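Local atomic coordinates of tyrosyl-DNA phosphodiesterase 2 (Danio rerio, PDB entry 4F1H), a protein that belongs to the DNase I-like endonuclease/exonuclease/phosphatase family and carries a magnesium ion in its two-sheet fold. Residues S124-R127 and T128-R132. Residues are numbered along the deposited sequence; the frame is centred on the assembly and turned at random.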
loop_
_atom_site.group_PDB
_atom_site.type_symbol
_atom_site.label_atom_id
_atom_site.label_comp_id
_atom_site.label_asym_id
_atom_site.label_seq_id
_atom_site.Cartn_x
_atom_site.Cartn_y
_atom_site.Cartn_z
ATOM N N SER B 124 -6.415 2.947 -10.162
ATOM C CA SER B 124 -5.603 2.208 -9.215
ATOM C C SER B 124 -5.357 0.748 -9.651
ATOM O O SER B 124 -4.280 0.205 -9.422
ATOM C CB SER B 124 -6.238 2.301 -7.813
ATOM O OG SER B 124 -5.480 1.610 -6.837
ATOM N N GLN B 125 -6.339 0.117 -10.297
ATOM C CA GLN B 125 -6.177 -1.275 -10.712
ATOM C C GLN B 125 -5.025 -1.438 -11.723
ATOM O O GLN B 125 -4.104 -2.257 -11.500
ATOM C CB GLN B 125 -7.473 -1.847 -11.306
ATOM C CG GLN B 125 -7.279 -3.236 -11.889
ATOM C CD GLN B 125 -8.592 -3.925 -12.263
ATOM O OE1 GLN B 125 -9.614 -3.275 -12.497
ATOM N NE2 GLN B 125 -8.562 -5.251 -12.314
ATOM N N GLU B 126 -5.040 -0.656 -12.797
ATOM C CA GLU B 126 -3.987 -0.822 -13.807
ATOM C C GLU B 126 -2.665 -0.283 -13.250
ATOM O O GLU B 126 -1.609 -0.863 -13.457
ATOM C CB GLU B 126 -4.385 -0.137 -15.113
ATOM C CG GLU B 126 -3.331 -0.075 -16.217
ATOM C CD GLU B 126 -2.845 -1.432 -16.710
ATOM O OE1 GLU B 126 -3.560 -2.489 -16.529
ATOM O OE2 GLU B 126 -1.721 -1.451 -17.283
ATOM N N ARG B 127 -2.725 0.826 -12.519
ATOM C CA ARG B 127 -1.494 1.369 -11.930
ATOM C C ARG B 127 -0.806 0.351 -11.028
ATOM O O ARG B 127 0.416 0.210 -11.057
ATOM C CB ARG B 127 -1.802 2.687 -11.180
ATOM C CG ARG B 127 -0.679 3.240 -10.343
ATOM C CD ARG B 127 -0.980 4.672 -10.018
ATOM N NE ARG B 127 -2.204 4.828 -9.211
ATOM C CZ ARG B 127 -3.332 5.399 -9.655
ATOM N NH1 ARG B 127 -3.425 5.871 -10.903
ATOM N NH2 ARG B 127 -4.376 5.543 -8.824
ATOM N N THR B 128 -1.560 -0.377 -10.207
ATOM C CA THR B 128 -0.881 -1.316 -9.320
ATOM C C THR B 128 -0.384 -2.563 -10.085
ATOM O O THR B 128 0.653 -3.121 -9.731
ATOM C CB THR B 128 -1.722 -1.659 -8.078
ATOM O OG1 THR B 128 -3.011 -2.118 -8.505
ATOM C CG2 THR B 128 -1.887 -0.425 -7.197
ATOM N N LYS B 129 -1.074 -2.979 -11.147
ATOM C CA LYS B 129 -0.495 -4.052 -11.990
ATOM C C LYS B 129 0.859 -3.634 -12.569
ATOM O O LYS B 129 1.808 -4.431 -12.619
ATOM C CB LYS B 129 -1.420 -4.421 -13.143
ATOM C CG LYS B 129 -2.754 -4.985 -12.698
ATOM C CD LYS B 129 -3.579 -5.346 -13.935
ATOM C CE LYS B 129 -5.001 -5.733 -13.543
ATOM N NZ LYS B 129 -5.780 -6.212 -14.723
ATOM N N GLN B 130 0.957 -2.370 -12.983
ATOM C CA GLN B 130 2.234 -1.844 -13.488
ATOM C C GLN B 130 3.257 -1.756 -12.378
ATOM O O GLN B 130 4.412 -2.103 -12.571
ATOM C CB GLN B 130 2.008 -0.466 -14.156
ATOM C CG GLN B 130 1.099 -0.529 -15.365
ATOM C CD GLN B 130 0.724 0.853 -15.870
ATOM O OE1 GLN B 130 1.179 1.850 -15.304
ATOM N NE2 GLN B 130 -0.122 0.922 -16.896
ATOM N N LEU B 131 2.855 -1.293 -11.185
ATOM C CA LEU B 131 3.789 -1.244 -10.078
ATOM C C LEU B 131 4.351 -2.635 -9.799
ATOM O O LEU B 131 5.549 -2.790 -9.539
ATOM C CB LEU B 131 3.133 -0.678 -8.816
ATOM C CG LEU B 131 3.998 -0.770 -7.572
ATOM C CD1 LEU B 131 5.210 0.218 -7.638
ATOM C CD2 LEU B 131 3.086 -0.366 -6.403
ATOM N N ARG B 132 3.503 -3.669 -9.884
ATOM C CA ARG B 132 4.040 -5.019 -9.652
ATOM C C ARG B 132 5.132 -5.384 -10.652
ATOM O O ARG B 132 6.156 -5.972 -10.258
ATOM C CB ARG B 132 2.920 -6.062 -9.720
ATOM C CG ARG B 132 1.975 -5.992 -8.559
ATOM C CD ARG B 132 0.927 -7.090 -8.756
ATOM N NE ARG B 132 -0.155 -6.927 -7.797
ATOM C CZ ARG B 132 -0.098 -7.362 -6.545
ATOM N NH1 ARG B 132 0.990 -8.002 -6.113
ATOM N NH2 ARG B 132 -1.131 -7.168 -5.729
HETATM O O HOH W 1 -5.869 -3.443 -15.786
#
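The opening turns of helix 124-140, the crossover helix between parallel strands 108-114 and 145-150, are tied together on their buried flank by E126 and Q130. One helical turn apart, these side chains cross at about a right angle: Q130 NE2 donates one N-H to the anti lone pair of E126 OE2, 2.9 Å away, with the carboxylate and amide planes 78° apart. E126 can present that oxygen because its chain, with CG anti to the backbone N, bends at chi2 (61°) and swings its carboxylate forward, toward Q130. The same amide nitrogen also reaches E118, while E126 OE1 is gripped by T91 and by a water 2.6 Å away. That water accepts from K129 NZ, 3.0 Å off, and so bridges two opposite charges that do not touch. K129 runs out fully extended beside Q125, its CE resting 3.8 Å from Q125 CG on the exposed side. On another face, in one of its two conformers, T128 has a chi1 of 54°, which sets OG1 2.8 Å from S124 O and 3.2 Å from Q125 O; S124 O also takes the T128 backbone N at 2.9 Å. The first side-chain bond of R127 leads away from the later turn, and its guanidinium forms a salt bridge with E159 and bonds to the carbonyls of E118 and C120. The i to i+4 ladder runs on through K129 N to Q125 O, Q130 N to E126 O and L131 N to R127 O, the backbone of an α-helix in a beta-alpha-beta unit of the DNase I-like fold.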